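Local coordinates for protein salmonella typhimurium DB7155 bacteriophage DET7 tailspike (Bacteriophage, PDB 2V5I) that binds and probably hydrolyses Salmonella O-antigen as the trimeric receptor-binding tailspike of phage Det7, with a parallel beta-helix like that of the P22 tailspike, at residues L458-L463 / L467-L472; R473-G478 / S484-L489; S533-L536 / L541-L544. All blocks are in the same frame, centred on the assembly; numbering follows the deposited sequence.

Interaction 1. Residues L458-L463 / L467-L472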
ATOM      1  N   LEU A 458      14.003  29.935  -2.649  1.00  9.29           N
ATOM      2  CA  LEU A 458      12.849  30.244  -3.462  1.00  9.88           C
ATOM      3  C   LEU A 458      13.317  30.230  -4.924  1.00  9.69           C
ATOM      4  O   LEU A 458      14.421  30.642  -5.247  1.00 11.10           O
ATOM      5  CB  LEU A 458      12.282  31.622  -3.136  1.00 11.14           C
ATOM      6  CG  LEU A 458      11.840  31.736  -1.689  1.00 18.81           C
ATOM      7  CD1 LEU A 458      12.708  32.758  -1.088  1.00 24.06           C
ATOM      8  CD2 LEU A 458      10.405  32.200  -1.589  1.00 23.59           C
ATOM      9  N   ARG A 459      12.475  29.706  -5.790  1.00  8.65           N
ATOM     10  CA  ARG A 459      12.759  29.669  -7.223  1.00  8.51           C
ATOM     11  C   ARG A 459      11.480  29.959  -8.017  1.00  8.68           C
ATOM     12  O   ARG A 459      10.412  29.448  -7.739  1.00 10.71           O
ATOM     13  CB  ARG A 459      13.348  28.322  -7.641  1.00 10.09           C
ATOM     14  CG  ARG A 459      13.865  28.325  -9.048  1.00  8.65           C
ATOM     15  CD  ARG A 459      14.595  27.028  -9.476  1.00 10.23           C
ATOM     16  NE  ARG A 459      15.806  26.851  -8.705  1.00  9.67           N
ATOM     17  CZ  ARG A 459      16.750  25.960  -9.019  1.00 12.92           C
ATOM     18  NH1 ARG A 459      16.615  25.203 -10.071  1.00 15.15           N
ATOM     19  NH2 ARG A 459      17.820  25.827  -8.249  1.00 16.74           N
ATOM     20  N   ILE A 460      11.616  30.819  -9.019  1.00  8.78           N
ATOM     21  CA  ILE A 460      10.503  31.194  -9.872  1.00  8.17           C
ATOM     22  C   ILE A 460      10.793  30.605 -11.246  1.00 10.63           C
ATOM     23  O   ILE A 460      11.651  31.125 -11.979  1.00  9.26           O
ATOM     24  CB  ILE A 460      10.392  32.756 -10.015  1.00  9.69           C
ATOM     25  CG1 ILE A 460      10.305  33.415  -8.640  1.00 10.66           C
ATOM     26  CG2 ILE A 460       9.156  33.105 -10.843  1.00 10.87           C
ATOM     27  CD1 ILE A 460      10.420  34.930  -8.605  1.00 13.05           C
ATOM     28  N   ASN A 461      10.093  29.537 -11.621  1.00  9.48           N
ATOM     29  CA  ASN A 461      10.445  28.805 -12.842  1.00 10.24           C
ATOM     30  C   ASN A 461      10.454  29.678 -14.104  1.00 10.47           C
ATOM     31  O   ASN A 461      11.327  29.493 -14.960  1.00 12.38           O
ATOM     32  CB  ASN A 461       9.504  27.596 -13.001  1.00 11.86           C
ATOM     33  CG  ASN A 461       9.842  26.768 -14.209  1.00 13.16           C
ATOM     34  OD1 ASN A 461       9.198  26.955 -15.240  1.00 13.68           O
ATOM     35  ND2 ASN A 461      10.854  25.903 -14.121  1.00 14.83           N
ATOM     36  N   LYS A 462       9.472  30.569 -14.186  1.00 10.61           N
ATOM     37  CA  LYS A 462       9.355  31.502 -15.354  1.00 12.05           C
ATOM     38  C   LYS A 462      10.598  32.355 -15.490  1.00 13.25           C
ATOM     39  O   LYS A 462      11.041  32.675 -16.613  1.00 15.95           O
ATOM     40  CB  LYS A 462       8.138  32.393 -15.168  1.00 12.91           C
ATOM     41  CG  LYS A 462       7.953  33.493 -16.246  1.00 17.26           C
ATOM     42  CD  LYS A 462       6.654  34.225 -15.957  1.00 14.80           C
ATOM     43  CE  LYS A 462       6.536  35.466 -16.859  1.00 22.94           C
ATOM     44  NZ  LYS A 462       5.195  36.108 -16.752  1.00 27.50           N
ATOM     45  N   LEU A 463      11.150  32.793 -14.372  1.00 11.16           N
ATOM     46  CA  LEU A 463      12.300  33.698 -14.363  1.00 10.50           C
ATOM     47  C   LEU A 463      13.538  32.915 -14.790  1.00 11.94           C
ATOM     48  O   LEU A 463      14.305  33.349 -15.646  1.00 12.51           O
ATOM     49  CB  LEU A 463      12.518  34.312 -12.980  1.00 11.86           C
ATOM     50  CG  LEU A 463      13.839  35.052 -12.751  1.00 11.40           C
ATOM     51  CD1 LEU A 463      13.932  36.263 -13.767  1.00  9.95           C
ATOM     52  CD2 LEU A 463      14.005  35.570 -11.340  1.00 13.24           C
ATOM     53  N   LEU A 467      18.146  28.726 -11.566  1.00 13.08           N
ATOM     54  CA  LEU A 467      18.748  29.581 -10.552  1.00 11.97           C
ATOM     55  C   LEU A 467      17.712  29.931  -9.491  1.00 11.70           C
ATOM     56  O   LEU A 467      16.607  30.297  -9.853  1.00 11.51           O
ATOM     57  CB  LEU A 467      19.225  30.885 -11.189  1.00 13.66           C
ATOM     58  CG  LEU A 467      20.314  30.727 -12.258  1.00 17.31           C
ATOM     59  CD1 LEU A 467      20.499  32.087 -12.927  1.00 19.16           C
ATOM     60  CD2 LEU A 467      21.613  30.181 -11.767  1.00 20.07           C
ATOM     61  N   ASP A 468      18.063  29.758  -8.227  1.00 10.83           N
ATOM     62  CA  ASP A 468      17.194  30.218  -7.150  1.00 12.87           C
ATOM     63  C   ASP A 468      17.061  31.750  -7.251  1.00 10.91           C
ATOM     64  O   ASP A 468      18.044  32.478  -7.490  1.00 10.89           O
ATOM     65  CB  ASP A 468      17.738  29.798  -5.817  1.00 14.46           C
ATOM     66  CG  ASP A 468      17.608  28.274  -5.570  1.00 16.18           C
ATOM     67  OD1 ASP A 468      16.698  27.652  -6.183  1.00 14.22           O
ATOM     68  OD2 ASP A 468      18.385  27.757  -4.735  1.00 16.25           O
ATOM     69  N   SER A 469      15.862  32.254  -7.015  1.00  9.10           N
ATOM     70  CA  SER A 469      15.601  33.673  -7.070  1.00  7.96           C
ATOM     71  C   SER A 469      15.909  34.405  -5.763  1.00 10.85           C
ATOM     72  O   SER A 469      16.070  35.625  -5.737  1.00  9.72           O
ATOM     73  CB  SER A 469      14.157  33.886  -7.499  1.00  9.78           C
ATOM     74  OG  SER A 469      13.222  33.199  -6.655  1.00 11.69           O
ATOM     75  N   GLY A 470      15.909  33.651  -4.674  1.00 10.95           N
ATOM     76  CA  GLY A 470      16.224  34.235  -3.387  1.00  9.26           C
ATOM     77  C   GLY A 470      16.190  33.128  -2.346  1.00 10.60           C
ATOM     78  O   GLY A 470      15.988  31.971  -2.654  1.00  9.91           O
ATOM     79  N   ALA A 471      16.498  33.508  -1.109  1.00  9.07           N
ATOM     80  CA  ALA A 471      16.547  32.539  -0.002  1.00  8.72           C
ATOM     81  C   ALA A 471      16.436  33.186   1.369  1.00 11.12           C
ATOM     82  O   ALA A 471      16.738  34.375   1.563  1.00 12.38           O
ATOM     83  CB  ALA A 471      17.858  31.713  -0.056  1.00 11.45           C
ATOM     84  N   LEU A 472      15.980  32.355   2.315  1.00  8.37           N
ATOM     85  CA  LEU A 472      16.110  32.588   3.742  1.00  9.90           C
ATOM     86  C   LEU A 472      17.143  31.552   4.192  1.00  9.63           C
ATOM     87  O   LEU A 472      16.937  30.361   3.976  1.00 10.96           O
ATOM     88  CB  LEU A 472      14.772  32.296   4.417  1.00 10.26           C
ATOM     89  CG  LEU A 472      14.792  32.160   5.931  1.00 14.14           C
ATOM     90  CD1 LEU A 472      15.090  33.480   6.507  1.00 16.98           C
ATOM     91  CD2 LEU A 472      13.417  31.575   6.459  1.00 17.76           C
TER
HETATM   92  O   HOH W   1      14.127  31.604 -10.383  1.00 11.44           O
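Leu458 and the pair Ser469-Gly470 form a classic beta bulge near the turn end of the hairpin made by strands 453-460 and 470-476. The carbonyl oxygen of Leu458 faces both bulge residues: Ser469 N donates to Leu458 O at 2.8 Å, whereas Gly470 N reaches it only weakly. In return Leu458 N gives a straighter bond to Gly470 O, also 2.8 Å long. Gly470 has an almost fully extended backbone here, and Leu458 CD1 packs directly over its carbonyl group, 3.7 Å from Gly470 C.

The dense part lies around Ser469. Its CB and OG rest against CG1 and CD1 of Ile460, with Leu463 CD2 4.2 Å from Ser469 CB. A first torsion of 55° turns Ser469 OG towards Ile460 CG1, 3.5 Å away, where it also bonds Ser474 of the second subunit.

The looser side lies beyond the bulge, where Leu467 and Asp468 are partly exposed and one water bridges the two segments, accepting from Ile460 N and lying within bonding distance of Leu467 O. Arg459, packed beside them, is itself buried; it bends at chi3 (-65°) and lays its guanidinium over Leu467 N. Arg445 of the second subunit also pairs with Asp468 OD1. Within the hairpin Asp468 OD1 receives both NE of Arg459, at 2.8 Å, and NH2, at 3.0 Å, from the same face of the carboxylate.

Interaction 2. Residues R473-G478 / S484-L489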
ATOM      1  N   ARG A 473      18.278  32.007   4.737  1.00  8.46           N
ATOM      2  CA  ARG A 473      19.378  31.103   5.057  1.00  9.93           C
ATOM      3  C   ARG A 473      19.911  31.416   6.446  1.00 10.76           C
ATOM      4  O   ARG A 473      19.959  32.574   6.871  1.00 10.65           O
ATOM      5  CB  ARG A 473      20.508  31.321   4.033  1.00 12.61           C
ATOM      6  CG  ARG A 473      20.135  31.346   2.578  1.00 17.75           C
ATOM      7  CD  ARG A 473      21.406  31.250   1.657  1.00 25.50           C
ATOM      8  NE  ARG A 473      21.960  29.886   1.712  1.00 24.12           N
ATOM      9  CZ  ARG A 473      23.192  29.531   1.340  1.00 38.03           C
ATOM     10  NH1 ARG A 473      24.063  30.422   0.875  1.00 33.77           N
ATOM     11  NH2 ARG A 473      23.570  28.256   1.450  1.00 41.88           N
ATOM     12  N   SER A 474      20.253  30.367   7.186  1.00  8.58           N
ATOM     13  CA  SER A 474      20.941  30.478   8.475  1.00  8.14           C
ATOM     14  C   SER A 474      22.367  29.891   8.325  1.00  8.44           C
ATOM     15  O   SER A 474      22.560  28.865   7.676  1.00  8.77           O
ATOM     16  CB  SER A 474      20.152  29.689   9.515  1.00  8.84           C
ATOM     17  OG  SER A 474      20.787  29.780  10.771  1.00 11.34           O
ATOM     18  N   HIS A 475      23.347  30.536   8.964  1.00  6.95           N
ATOM     19  CA  HIS A 475      24.767  30.186   8.829  1.00  8.82           C
ATOM     20  C   HIS A 475      25.327  30.131  10.246  1.00  9.30           C
ATOM     21  O   HIS A 475      25.051  31.024  11.052  1.00  8.75           O
ATOM     22  CB  HIS A 475      25.512  31.314   8.150  1.00  9.59           C
ATOM     23  CG  HIS A 475      25.124  31.592   6.739  1.00 12.87           C
ATOM     24  ND1 HIS A 475      25.914  31.201   5.676  1.00 17.63           N
ATOM     25  CD2 HIS A 475      24.117  32.325   6.210  1.00 13.44           C
ATOM     26  CE1 HIS A 475      25.355  31.627   4.547  1.00 19.44           C
ATOM     27  NE2 HIS A 475      24.257  32.303   4.847  1.00 16.56           N
ATOM     28  N   LEU A 476      26.130  29.130  10.564  1.00  9.90           N
ATOM     29  CA  LEU A 476      26.767  29.167  11.872  1.00  9.90           C
ATOM     30  C   LEU A 476      27.826  30.260  11.989  1.00  9.54           C
ATOM     31  O   LEU A 476      28.487  30.605  10.991  1.00 11.43           O
ATOM     32  CB  LEU A 476      27.288  27.789  12.264  1.00 11.49           C
ATOM     33  CG  LEU A 476      28.430  27.149  11.536  1.00 11.55           C
ATOM     34  CD1 LEU A 476      29.803  27.788  11.867  1.00 15.73           C
ATOM     35  CD2 LEU A 476      28.459  25.636  11.878  1.00 14.79           C
ATOM     36  N   ASN A 477      27.919  30.874  13.178  1.00  9.26           N
ATOM     37  CA  ASN A 477      29.022  31.782  13.512  1.00 10.13           C
ATOM     38  C   ASN A 477      30.196  30.986  14.105  1.00 12.14           C
ATOM     39  O   ASN A 477      30.045  30.392  15.183  1.00 12.32           O
ATOM     40  CB  ASN A 477      28.545  32.901  14.464  1.00 11.37           C
ATOM     41  CG  ASN A 477      27.859  34.039  13.737  1.00  9.71           C
ATOM     42  OD1 ASN A 477      28.379  34.562  12.742  1.00 12.50           O
ATOM     43  ND2 ASN A 477      26.743  34.541  14.325  1.00 10.25           N
ATOM     44  N   GLY A 478      31.298  30.931  13.362  1.00 14.92           N
ATOM     45  CA  GLY A 478      32.549  30.429  13.936  1.00 16.24           C
ATOM     46  C   GLY A 478      32.718  28.929  13.829  1.00 16.17           C
ATOM     47  O   GLY A 478      33.420  28.418  12.931  1.00 19.52           O
ATOM     48  N   SER A 484      25.876  30.520  18.458  1.00  9.52           N
ATOM     49  CA  SER A 484      25.599  31.720  17.645  1.00 10.59           C
ATOM     50  C   SER A 484      25.490  31.397  16.156  1.00  9.75           C
ATOM     51  O   SER A 484      26.284  30.578  15.602  1.00 10.18           O
ATOM     52  CB  SER A 484      26.713  32.754  17.866  1.00 11.21           C
ATOM     53  OG  SER A 484      26.564  33.882  17.066  1.00 14.66           O
ATOM     54  N   ALA A 485      24.499  32.029  15.506  1.00 10.73           N
ATOM     55  CA  ALA A 485      24.262  31.919  14.058  1.00  8.53           C
ATOM     56  C   ALA A 485      23.815  33.265  13.496  1.00  8.35           C
ATOM     57  O   ALA A 485      23.467  34.209  14.255  1.00  8.01           O
ATOM     58  CB  ALA A 485      23.224  30.849  13.750  1.00  9.31           C
ATOM     59  N   TRP A 486      23.831  33.359  12.174  1.00  9.79           N
ATOM     60  CA  TRP A 486      23.308  34.532  11.488  1.00  8.23           C
ATOM     61  C   TRP A 486      22.294  34.163  10.416  1.00  8.96           C
ATOM     62  O   TRP A 486      22.458  33.131   9.770  1.00  8.14           O
ATOM     63  CB  TRP A 486      24.390  35.429  10.934  1.00 10.41           C
ATOM     64  CG  TRP A 486      25.319  34.888   9.898  1.00  7.04           C
ATOM     65  CD1 TRP A 486      26.468  34.237  10.123  1.00 10.59           C
ATOM     66  CD2 TRP A 486      25.312  35.206   8.492  1.00  9.00           C
ATOM     67  NE1 TRP A 486      27.157  34.032   8.962  1.00 10.77           N
ATOM     68  CE2 TRP A 486      26.444  34.580   7.925  1.00  8.65           C
ATOM     69  CE3 TRP A 486      24.418  35.868   7.659  1.00 13.77           C
ATOM     70  CZ2 TRP A 486      26.771  34.707   6.567  1.00 12.92           C
ATOM     71  CZ3 TRP A 486      24.726  35.968   6.326  1.00 13.72           C
ATOM     72  CH2 TRP A 486      25.881  35.367   5.779  1.00 15.29           C
ATOM     73  N   THR A 487      21.299  35.029  10.252  1.00  7.47           N
ATOM     74  CA  THR A 487      20.173  34.778   9.315  1.00  7.58           C
ATOM     75  C   THR A 487      20.278  35.825   8.197  1.00  9.64           C
ATOM     76  O   THR A 487      20.540  37.001   8.443  1.00 10.75           O
ATOM     77  CB  THR A 487      18.861  34.915  10.044  1.00  9.40           C
ATOM     78  OG1 THR A 487      18.817  33.927  11.119  1.00 10.50           O
ATOM     79  CG2 THR A 487      17.679  34.603   9.153  1.00 12.47           C
ATOM     80  N   GLU A 488      20.006  35.397   6.969  1.00  8.68           N
ATOM     81  CA  GLU A 488      19.969  36.343   5.858  1.00 10.77           C
ATOM     82  C   GLU A 488      18.763  36.107   4.969  1.00 10.66           C
ATOM     83  O   GLU A 488      18.275  34.980   4.811  1.00 10.59           O
ATOM     84  CB  GLU A 488      21.196  36.334   5.008  1.00 13.98           C
ATOM     85  CG  GLU A 488      21.581  35.046   4.480  1.00 10.67           C
ATOM     86  CD  GLU A 488      22.729  35.048   3.436  1.00 20.36           C
ATOM     87  OE1 GLU A 488      23.331  36.092   3.046  1.00 20.24           O
ATOM     88  OE2 GLU A 488      23.061  33.910   3.015  1.00 18.29           O
ATOM     89  N   LEU A 489      18.345  37.209   4.338  1.00  9.94           N
ATOM     90  CA  LEU A 489      17.315  37.237   3.326  1.00  9.37           C
ATOM     91  C   LEU A 489      18.040  37.742   2.075  1.00 10.36           C
ATOM     92  O   LEU A 489      18.641  38.816   2.101  1.00 11.31           O
ATOM     93  CB  LEU A 489      16.260  38.282   3.742  1.00 13.09           C
ATOM     94  CG  LEU A 489      14.908  38.275   3.152  1.00 21.32           C
ATOM     95  CD1 LEU A 489      14.244  36.982   3.594  1.00 24.18           C
ATOM     96  CD2 LEU A 489      14.211  39.539   3.733  1.00 23.64           C
TER
HETATM   97  O   HOH W   2      24.345  33.040   0.960  1.00 31.19           O
HETATM   98  O   HOH W   3      20.611  32.060  11.995  1.00 11.17           O
HETATM   99  O   HOH W   4      29.821  32.579   8.674  1.00 36.93           O
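His475 lies flat on the indole of Trp486 in an offset stack, its ring 3.8 Å from the six-membered ring between centroids and turned only 6° from it. Different first torsions bring the two together: Trp486 has chi1 62°, with CG between backbone N and carbonyl carbon, while the CG of His475 stands beside its own N, anti to the carbonyl carbon. The overlap continues inward, where His475 CB sits over the five-membered ring of Trp486, 3.5 Å from its centroid, as a CH-pi contact. A large indole suits this place because it can carry both the imidazole and its CB.

The edge of the imidazole is used as well. His475 NE2 donates to Glu488 OE2 at 2.7 Å, the oxygen lying near the ring plane although the nitrogen stands well above the carboxylate plane. This bond probably fixes the flip of the ring. The straight chain of Glu488 beyond CG carries OE2 up to this level, and Ser501 holds OE1.

These residues share one face of strands 470-476 and 485-493, neighbours in the antiparallel sheet that follows the beta-helix coils; Arg473-Glu488 and His475-Trp486 are hydrogen-bonded pairs. Arg473 runs alongside Glu488, but its NE pairs with Glu455, and a water joins NH1 to OE2. The reverse face meets the third subunit: Ser474 and Thr487 share another water, and their hydroxyls bond Ser469 and Thr490 of that chain.

Towards the turn, Asn477 N bonds to Ser484 O. The side chain of Asn477 heads for the partner segment, CG beside the backbone N (chi1 -82°), and Asn477 ND2 donates to Ser484 OG at 2.8 Å.

Interaction 3. Residues S533-L536 / L541-L544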
ATOM      1  N   SER A 533      14.216  54.013   1.216  1.00 10.23           N
ATOM      2  CA  SER A 533      15.358  53.305   0.606  1.00 11.08           C
ATOM      3  C   SER A 533      16.619  54.144   0.773  1.00 10.95           C
ATOM      4  O   SER A 533      16.587  55.386   0.632  1.00 13.38           O
ATOM      5  CB  SER A 533      15.132  53.182  -0.885  1.00 13.69           C
ATOM      6  OG  SER A 533      13.971  52.433  -1.125  1.00 19.87           O
ATOM      7  N   LEU A 534      17.738  53.503   1.022  1.00 10.93           N
ATOM      8  CA  LEU A 534      18.984  54.202   1.278  1.00  8.84           C
ATOM      9  C   LEU A 534      19.941  54.129   0.101  1.00  9.78           C
ATOM     10  O   LEU A 534      19.968  53.151  -0.678  1.00 11.10           O
ATOM     11  CB  LEU A 534      19.687  53.569   2.512  1.00 10.27           C
ATOM     12  CG  LEU A 534      18.950  53.779   3.838  1.00 12.67           C
ATOM     13  CD1 LEU A 534      19.532  52.864   4.909  1.00 17.09           C
ATOM     14  CD2 LEU A 534      18.947  55.187   4.344  1.00 14.42           C
ATOM     15  N   TYR A 535      20.717  55.184  -0.060  1.00 10.01           N
ATOM     16  CA  TYR A 535      21.676  55.261  -1.155  1.00 10.26           C
ATOM     17  C   TYR A 535      22.812  56.235  -0.807  1.00 11.36           C
ATOM     18  O   TYR A 535      22.710  57.095   0.077  1.00  9.61           O
ATOM     19  CB  TYR A 535      20.990  55.686  -2.469  1.00 11.06           C
ATOM     20  CG  TYR A 535      20.422  57.098  -2.509  1.00 10.92           C
ATOM     21  CD1 TYR A 535      19.151  57.371  -2.059  1.00 10.75           C
ATOM     22  CD2 TYR A 535      21.155  58.135  -3.062  1.00 11.13           C
ATOM     23  CE1 TYR A 535      18.648  58.665  -2.099  1.00  9.92           C
ATOM     24  CE2 TYR A 535      20.656  59.436  -3.148  1.00 14.83           C
ATOM     25  CZ  TYR A 535      19.380  59.700  -2.704  1.00 11.53           C
ATOM     26  OH  TYR A 535      18.933  61.026  -2.789  1.00 11.46           O
ATOM     27  N   LEU A 536      23.882  56.118  -1.571  1.00 11.83           N
ATOM     28  CA  LEU A 536      25.042  57.005  -1.475  1.00 12.10           C
ATOM     29  C   LEU A 536      25.048  58.040  -2.592  1.00 14.85           C
ATOM     30  O   LEU A 536      24.725  57.732  -3.754  1.00 14.04           O
ATOM     31  CB  LEU A 536      26.346  56.194  -1.599  1.00 13.92           C
ATOM     32  CG  LEU A 536      26.603  55.193  -0.490  1.00 14.79           C
ATOM     33  CD1 LEU A 536      27.786  54.285  -0.844  1.00 19.19           C
ATOM     34  CD2 LEU A 536      26.817  55.885   0.807  1.00 14.29           C
ATOM     35  N   LEU A 541      25.414  59.434   2.986  1.00 11.32           N
ATOM     36  CA  LEU A 541      24.218  58.589   3.061  1.00 10.66           C
ATOM     37  C   LEU A 541      22.967  59.437   2.977  1.00 10.16           C
ATOM     38  O   LEU A 541      22.772  60.358   3.775  1.00 10.96           O
ATOM     39  CB  LEU A 541      24.222  57.801   4.361  1.00 10.42           C
ATOM     40  CG  LEU A 541      23.149  56.738   4.484  1.00 11.30           C
ATOM     41  CD1 LEU A 541      23.364  55.597   3.462  1.00  9.43           C
ATOM     42  CD2 LEU A 541      23.065  56.173   5.934  1.00 10.84           C
ATOM     43  N   TRP A 542      22.100  59.065   2.032  1.00  9.71           N
ATOM     44  CA  TRP A 542      20.803  59.687   1.804  1.00  9.90           C
ATOM     45  C   TRP A 542      19.675  58.658   1.908  1.00 10.76           C
ATOM     46  O   TRP A 542      19.863  57.455   1.691  1.00 10.58           O
ATOM     47  CB  TRP A 542      20.781  60.268   0.408  1.00 11.05           C
ATOM     48  CG  TRP A 542      21.578  61.522   0.218  1.00 11.02           C
ATOM     49  CD1 TRP A 542      22.954  61.631   0.148  1.00 13.52           C
ATOM     50  CD2 TRP A 542      21.059  62.851   0.068  1.00 12.43           C
ATOM     51  NE1 TRP A 542      23.294  62.945  -0.059  1.00 14.27           N
ATOM     52  CE2 TRP A 542      22.157  63.712  -0.102  1.00 13.22           C
ATOM     53  CE3 TRP A 542      19.763  63.390   0.058  1.00 13.57           C
ATOM     54  CZ2 TRP A 542      22.007  65.086  -0.293  1.00 15.00           C
ATOM     55  CZ3 TRP A 542      19.608  64.770  -0.144  1.00 14.72           C
ATOM     56  CH2 TRP A 542      20.723  65.594  -0.266  1.00 13.64           C
ATOM     57  N   ALA A 543      18.487  59.153   2.242  1.00  8.44           N
ATOM     58  CA  ALA A 543      17.249  58.377   2.239  1.00  9.75           C
ATOM     59  C   ALA A 543      16.319  58.932   1.161  1.00 10.76           C
ATOM     60  O   ALA A 543      16.091  60.151   1.085  1.00 12.21           O
ATOM     61  CB  ALA A 543      16.519  58.443   3.594  1.00 10.92           C
ATOM     62  N   LEU A 544      15.751  58.035   0.378  1.00  9.96           N
ATOM     63  CA  LEU A 544      14.632  58.296  -0.512  1.00  9.82           C
ATOM     64  C   LEU A 544      13.368  57.759   0.150  1.00  9.92           C
ATOM     65  O   LEU A 544      13.278  56.584   0.458  1.00  9.94           O
ATOM     66  CB  LEU A 544      14.859  57.595  -1.857  1.00 10.51           C
ATOM     67  CG  LEU A 544      13.698  57.680  -2.876  1.00  9.45           C
ATOM     68  CD1 LEU A 544      13.382  59.112  -3.250  1.00 12.76           C
ATOM     69  CD2 LEU A 544      14.089  56.859  -4.110  1.00  9.63           C
TER
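Tyr535 spreads its ring over the neighbouring strand so that the CB of Trp542 sits against one face, 3.6 Å from the ring centroid and 20° off the normal, a CH-pi contact. The tyrosine reaches across because its CG is placed between backbone N and carbonyl carbon (chi1 66°), which swings the ring over the partner strand. Trp542 turns the other way, its CG beside the backbone N, and its indole leads outward. The ring planes are within 20° of parallel, but because the indole leads away they barely overlap: 5.4 Å separates the Tyr535 centroid from that of the Trp542 five-membered ring. Beyond the ring, Tyr535 OH lies near Trp542 CE3 and is hydrogen-bonded to Arg554 NH1, while the CE1 side rests against CB of Leu544.

The pair belongs to an antiparallel hairpin of strands 531-537 and 540-546, in the small C-terminal sheet of the tailspike. Ser533-Leu544 and Tyr535-Trp542 are hydrogen-bonded pairs; Ser533 N reaches Leu544 O at 2.8 Å, and Tyr535 N reaches Trp542 O at 3.0 Å.

The opposite face is aliphatic. Leu534 places CD2 4.1 Å from CB of Ala543, and its CB meets CD1 of Leu541, whose CD1 also approaches Leu536 CD2. Branched leucines suit this side, where Leu534 and Leu541 pack on Met532 of the third subunit.

No charge pair joins the segments of this largely buried hairpin. Cohesion rests on the backbone bonds of the two hydrogen-bonded pairs and on apolar packing, so it probably depends on shape fit and on burial against the third subunit.

Overall arrangement
Interactions 1 and 2 are successive hairpins of one antiparallel sheet and share strand 470-476; they touch where Leu472 CD1 meets Thr487 CG2, 3.9 Å away. Interaction 3 belongs to a separate sheet near the C-terminus, its centre about 26 Å from that of interaction 2. Interactions 1 and 3 are largely buried, yet differ in chemistry: a bulge with an arginine-aspartate salt bridge at a subunit interface in the first, aliphatic and aromatic packing in the third. Interaction 2 is only partly buried, and suits that place with a polar-aromatic face and bridging waters. All three touch neighbouring subunits, consistent with the intertwined C-terminal part of the trimer.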